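Local coordinates for thiazoline oxidase/subtilisin-like protease (Prochloron didemni, PDB 4H6X), which probably cleaves the patellamide precursor peptide and joins its ends into a macrocycle, acting as a transamidating protease of the subtilisin family, at residues A[37-51]-A[106-120]. Numbering follows the deposited sequence.
Sequences IIDGDPDYTLSCFEG and LNDHACHVTSTIVGQ
Asp39 and His109 meet where strand 34-39 of the parallel sheet lies beside helix 101-118, an arrangement consistent with a subtilisin-fold active site, and the pair illustrates how the polar atoms of a probable charge relay are satisfied. His109 ND1 donates to Asp39 OD2 at 2.7 Å, on the carboxylate's syn side and almost within the imidazole plane, although the two flat groups are turned 49° apart. The other ring nitrogen, NE2, is hydrogen-bonded to Ser274 OG, consistent with a Ser-His-Asp triad. The second carboxylate oxygen is occupied too: Asp39 OD1 takes the backbone N of Gly40 at 2.6 Å and a longer, weak bond from ND1, and the three bonds together should restrain the carboxylate's rotation. Gly40 lies so close to the helix that its CA rests 3.5 Å from Leu106 O. One residue on, the N-H of Asp41 points nearly straight (175°) at Asn107 OD1, arriving from above the amide plane; Asn107 ND2 turns to Tyr73 and the Asp41 carboxylate to Lys56. Earlier in the strand, Ile37 CD1 packs against Thr114 and Ile117. After Asp41 the segment loops back along the helix. Phe49 CB points away from it, but with CG anti to the carbonyl carbon (chi1 -59°) the ring returns edge-on to Ser115 N, while Cys48 SG covers one face. At the helix's C-terminal end, Cys48 O accepts from Gln120 N at 2.7 Å and touches Gly119 CA at 3.3 Å.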
loop_
_atom_site.group_PDB
_atom_site.type_symbol
_atom_site.label_atom_id
_atom_site.label_comp_id
_atom_site.label_asym_id
_atom_site.label_seq_id
_atom_site.Cartn_x
_atom_site.Cartn_y
_atom_site.Cartn_z
ATOM N N ILE A 37 2.846 -7.783 -0.550
ATOM C CA ILE A 37 2.644 -6.759 -1.559
ATOM C C ILE A 37 2.865 -7.354 -2.941
ATOM O O ILE A 37 3.994 -7.747 -3.303
ATOM C CB ILE A 37 3.596 -5.558 -1.327
ATOM C CG1 ILE A 37 3.324 -4.927 0.052
ATOM C CG2 ILE A 37 3.460 -4.519 -2.432
ATOM C CD1 ILE A 37 4.336 -3.844 0.432
ATOM N N ILE A 38 1.773 -7.429 -3.692
ATOM C CA ILE A 38 1.793 -7.901 -5.065
ATOM C C ILE A 38 1.945 -6.684 -5.968
ATOM O O ILE A 38 0.983 -5.926 -6.212
ATOM C CB ILE A 38 0.535 -8.750 -5.393
ATOM C CG1 ILE A 38 0.467 -9.963 -4.443
ATOM C CG2 ILE A 38 0.521 -9.146 -6.872
ATOM C CD1 ILE A 38 -0.805 -10.804 -4.569
ATOM N N ASP A 39 3.169 -6.482 -6.460
ATOM C CA ASP A 39 3.500 -5.263 -7.202
ATOM C C ASP A 39 4.811 -5.549 -7.933
ATOM O O ASP A 39 5.139 -6.716 -8.165
ATOM C CB ASP A 39 3.646 -4.085 -6.213
ATOM C CG ASP A 39 3.521 -2.706 -6.881
ATOM O OD1 ASP A 39 3.833 -2.552 -8.087
ATOM O OD2 ASP A 39 3.154 -1.751 -6.165
ATOM N N GLY A 40 5.558 -4.508 -8.287
ATOM C CA GLY A 40 6.888 -4.685 -8.906
ATOM C C GLY A 40 7.975 -5.034 -7.903
ATOM O O GLY A 40 7.700 -5.434 -6.761
ATOM N N ASP A 41 9.221 -4.867 -8.338
ATOM C CA ASP A 41 10.392 -5.223 -7.565
ATOM C C ASP A 41 11.001 -3.954 -6.945
ATOM O O ASP A 41 11.589 -3.141 -7.657
ATOM C CB ASP A 41 11.411 -5.927 -8.479
ATOM C CG ASP A 41 12.574 -6.528 -7.718
ATOM O OD1 ASP A 41 12.587 -6.474 -6.482
ATOM O OD2 ASP A 41 13.491 -7.069 -8.367
ATOM N N PRO A 42 10.870 -3.792 -5.616
ATOM C CA PRO A 42 11.346 -2.604 -4.920
ATOM C C PRO A 42 12.850 -2.658 -4.653
ATOM O O PRO A 42 13.470 -3.727 -4.715
ATOM C CB PRO A 42 10.590 -2.668 -3.591
ATOM C CG PRO A 42 10.503 -4.119 -3.325
ATOM C CD PRO A 42 10.274 -4.759 -4.678
ATOM N N ASP A 43 13.413 -1.501 -4.332
ATOM C CA ASP A 43 14.863 -1.353 -4.189
ATOM C C ASP A 43 15.210 -1.396 -2.706
ATOM O O ASP A 43 15.046 -0.415 -1.997
ATOM C CB ASP A 43 15.300 -0.037 -4.851
ATOM C CG ASP A 43 16.807 0.237 -4.735
ATOM O OD1 ASP A 43 17.557 -0.580 -4.154
ATOM O OD2 ASP A 43 17.230 1.302 -5.232
ATOM N N TYR A 44 15.683 -2.549 -2.247
ATOM C CA TYR A 44 16.006 -2.760 -0.831
ATOM C C TYR A 44 17.322 -2.133 -0.360
ATOM O O TYR A 44 17.686 -2.297 0.802
ATOM C CB TYR A 44 16.050 -4.260 -0.516
ATOM C CG TYR A 44 14.714 -4.912 -0.277
ATOM C CD1 TYR A 44 13.513 -4.221 -0.500
ATOM C CD2 TYR A 44 14.642 -6.236 0.143
ATOM C CE1 TYR A 44 12.285 -4.832 -0.282
ATOM C CE2 TYR A 44 13.419 -6.843 0.361
ATOM C CZ TYR A 44 12.248 -6.142 0.142
ATOM O OH TYR A 44 11.027 -6.765 0.346
ATOM N N THR A 45 18.035 -1.437 -1.245
ATOM C CA THR A 45 19.223 -0.673 -0.823
ATOM C C THR A 45 18.863 0.701 -0.244
ATOM O O THR A 45 19.716 1.360 0.335
ATOM C CB THR A 45 20.264 -0.477 -1.956
ATOM O OG1 THR A 45 19.721 0.357 -2.993
ATOM C CG2 THR A 45 20.708 -1.805 -2.541
ATOM N N LEU A 46 17.610 1.133 -0.388
ATOM C CA LEU A 46 17.207 2.444 0.143
ATOM C C LEU A 46 17.153 2.436 1.662
ATOM O O LEU A 46 16.667 1.471 2.265
ATOM C CB LEU A 46 15.873 2.898 -0.443
ATOM C CG LEU A 46 15.784 2.839 -1.970
ATOM C CD1 LEU A 46 14.428 3.320 -2.462
ATOM C CD2 LEU A 46 16.907 3.636 -2.624
ATOM N N SER A 47 17.650 3.509 2.281
ATOM C CA SER A 47 17.788 3.563 3.739
ATOM C C SER A 47 16.451 3.467 4.469
ATOM O O SER A 47 16.403 2.990 5.597
ATOM C CB SER A 47 18.560 4.812 4.196
ATOM O OG SER A 47 17.925 6.013 3.771
ATOM N N CYS A 48 15.368 3.891 3.821
ATOM C CA CYS A 48 14.037 3.759 4.420
ATOM C C CYS A 48 13.667 2.314 4.760
ATOM O O CYS A 48 12.792 2.084 5.587
ATOM C CB CYS A 48 12.969 4.415 3.545
ATOM S SG CYS A 48 12.687 3.601 1.957
ATOM N N PHE A 49 14.335 1.353 4.127
ATOM C CA PHE A 49 14.131 -0.059 4.420
ATOM C C PHE A 49 15.160 -0.625 5.397
ATOM O O PHE A 49 15.047 -1.771 5.829
ATOM C CB PHE A 49 14.082 -0.885 3.132
ATOM C CG PHE A 49 12.992 -0.455 2.191
ATOM C CD1 PHE A 49 13.266 -0.194 0.852
ATOM C CD2 PHE A 49 11.684 -0.292 2.653
ATOM C CE1 PHE A 49 12.259 0.215 -0.012
ATOM C CE2 PHE A 49 10.672 0.119 1.793
ATOM C CZ PHE A 49 10.960 0.375 0.461
ATOM N N GLU A 50 16.144 0.198 5.764
ATOM C CA GLU A 50 17.154 -0.185 6.757
ATOM C C GLU A 50 16.528 -0.469 8.130
ATOM O O GLU A 50 16.079 0.435 8.829
ATOM C CB GLU A 50 18.230 0.910 6.859
ATOM C CG GLU A 50 19.210 0.721 8.000
ATOM C CD GLU A 50 20.073 -0.495 7.800
ATOM O OE1 GLU A 50 21.011 -0.419 6.981
ATOM O OE2 GLU A 50 19.803 -1.522 8.461
ATOM N N GLY A 51 16.510 -1.737 8.512
ATOM C CA GLY A 51 15.855 -2.146 9.746
ATOM C C GLY A 51 14.392 -2.562 9.570
ATOM O O GLY A 51 13.776 -3.012 10.521
ATOM N N LEU A 106 6.300 -0.203 -12.923
ATOM C CA LEU A 106 5.911 -1.182 -11.887
ATOM C C LEU A 106 6.889 -1.236 -10.724
ATOM O O LEU A 106 6.475 -1.296 -9.556
ATOM C CB LEU A 106 5.755 -2.585 -12.491
ATOM C CG LEU A 106 4.746 -3.485 -11.770
ATOM C CD1 LEU A 106 3.328 -2.984 -12.001
ATOM C CD2 LEU A 106 4.883 -4.936 -12.220
ATOM N N ASN A 107 8.188 -1.229 -11.024
ATOM C CA ASN A 107 9.188 -1.322 -9.958
ATOM C C ASN A 107 9.263 -0.035 -9.161
ATOM O O ASN A 107 9.436 -0.056 -7.934
ATOM C CB ASN A 107 10.562 -1.681 -10.515
ATOM C CG ASN A 107 10.579 -3.041 -11.177
ATOM O OD1 ASN A 107 9.712 -3.882 -10.920
ATOM N ND2 ASN A 107 11.573 -3.271 -12.037
ATOM N N ASP A 108 9.115 1.084 -9.869
ATOM C CA ASP A 108 9.087 2.393 -9.231
ATOM C C ASP A 108 7.894 2.456 -8.259
ATOM O O ASP A 108 8.023 2.913 -7.123
ATOM C CB ASP A 108 8.966 3.486 -10.297
ATOM C CG ASP A 108 8.842 4.868 -9.706
ATOM O OD1 ASP A 108 9.890 5.454 -9.386
ATOM O OD2 ASP A 108 7.703 5.366 -9.570
ATOM N N HIS A 109 6.747 1.979 -8.732
ATOM C CA HIS A 109 5.507 1.953 -7.953
ATOM C C HIS A 109 5.674 1.093 -6.685
ATOM O O HIS A 109 5.272 1.486 -5.585
ATOM C CB HIS A 109 4.389 1.429 -8.856
ATOM C CG HIS A 109 3.030 1.524 -8.257
ATOM N ND1 HIS A 109 2.497 0.531 -7.461
ATOM C CD2 HIS A 109 2.078 2.481 -8.356
ATOM C CE1 HIS A 109 1.283 0.883 -7.079
ATOM N NE2 HIS A 109 1.010 2.065 -7.605
ATOM N N ALA A 110 6.308 -0.066 -6.846
ATOM C CA ALA A 110 6.641 -0.946 -5.742
ATOM C C ALA A 110 7.503 -0.257 -4.685
ATOM O O ALA A 110 7.269 -0.445 -3.498
ATOM C CB ALA A 110 7.345 -2.200 -6.251
ATOM N N CYS A 111 8.501 0.525 -5.109
ATOM C CA CYS A 111 9.353 1.224 -4.125
ATOM C C CYS A 111 8.530 2.191 -3.307
ATOM O O CYS A 111 8.700 2.286 -2.096
ATOM C CB CYS A 111 10.483 2.019 -4.778
ATOM S SG CYS A 111 11.790 1.027 -5.518
ATOM N N HIS A 112 7.678 2.933 -4.001
ATOM C CA HIS A 112 6.857 3.956 -3.395
ATOM C C HIS A 112 5.864 3.323 -2.414
ATOM O O HIS A 112 5.818 3.696 -1.241
ATOM C CB HIS A 112 6.103 4.735 -4.474
ATOM C CG HIS A 112 5.720 6.117 -4.058
ATOM N ND1 HIS A 112 4.583 6.385 -3.329
ATOM C CD2 HIS A 112 6.334 7.313 -4.256
ATOM C CE1 HIS A 112 4.503 7.686 -3.104
ATOM N NE2 HIS A 112 5.551 8.272 -3.658
ATOM N N VAL A 113 5.069 2.384 -2.920
ATOM C CA VAL A 113 4.045 1.688 -2.121
ATOM C C VAL A 113 4.668 1.033 -0.890
ATOM O O VAL A 113 4.177 1.212 0.202
ATOM C CB VAL A 113 3.277 0.661 -2.996
ATOM C CG1 VAL A 113 2.577 -0.402 -2.154
ATOM C CG2 VAL A 113 2.275 1.396 -3.861
ATOM N N THR A 114 5.776 0.319 -1.068
ATOM C CA THR A 114 6.401 -0.401 0.040
ATOM C C THR A 114 6.920 0.565 1.114
ATOM O O THR A 114 6.735 0.324 2.311
ATOM C CB THR A 114 7.513 -1.343 -0.462
ATOM O OG1 THR A 114 6.968 -2.229 -1.457
ATOM C CG2 THR A 114 8.086 -2.162 0.670
ATOM N N SER A 115 7.549 1.657 0.680
ATOM C CA SER A 115 8.033 2.686 1.614
ATOM C C SER A 115 6.881 3.358 2.379
ATOM O O SER A 115 7.016 3.679 3.567
ATOM C CB SER A 115 8.901 3.727 0.880
ATOM O OG SER A 115 8.113 4.574 0.039
ATOM N N THR A 116 5.749 3.556 1.705
ATOM C CA THR A 116 4.551 4.138 2.351
ATOM C C THR A 116 4.041 3.263 3.497
ATOM O O THR A 116 3.540 3.756 4.517
ATOM C CB THR A 116 3.428 4.378 1.315
ATOM O OG1 THR A 116 3.855 5.410 0.414
ATOM C CG2 THR A 116 2.115 4.819 1.984
ATOM N N ILE A 117 4.163 1.957 3.312
ATOM C CA ILE A 117 3.686 1.008 4.287
ATOM C C ILE A 117 4.713 0.818 5.398
ATOM O O ILE A 117 4.360 0.799 6.585
ATOM C CB ILE A 117 3.299 -0.338 3.614
ATOM C CG1 ILE A 117 2.065 -0.124 2.711
ATOM C CG2 ILE A 117 3.035 -1.399 4.670
ATOM C CD1 ILE A 117 1.761 -1.260 1.743
ATOM N N VAL A 118 5.979 0.671 5.025
ATOM C CA VAL A 118 6.955 0.160 5.989
ATOM C C VAL A 118 8.243 0.972 6.162
ATOM O O VAL A 118 9.124 0.583 6.936
ATOM C CB VAL A 118 7.275 -1.328 5.720
ATOM C CG1 VAL A 118 8.345 -1.485 4.639
ATOM C CG2 VAL A 118 7.680 -2.040 7.001
ATOM N N GLY A 119 8.362 2.088 5.459
ATOM C CA GLY A 119 9.563 2.915 5.603
ATOM C C GLY A 119 9.840 3.253 7.063
ATOM O O GLY A 119 8.921 3.579 7.822
ATOM N N GLN A 120 11.107 3.172 7.452
ATOM C CA GLN A 120 11.509 3.372 8.849
ATOM C C GLN A 120 11.439 4.831 9.299
ATOM O O GLN A 120 11.673 5.752 8.506
ATOM C CB GLN A 120 12.891 2.766 9.096
ATOM C CG GLN A 120 12.944 1.273 8.807
ATOM C CD GLN A 120 11.990 0.474 9.679
ATOM O OE1 GLN A 120 10.867 0.142 9.265
ATOM N NE2 GLN A 120 12.425 0.163 10.892
#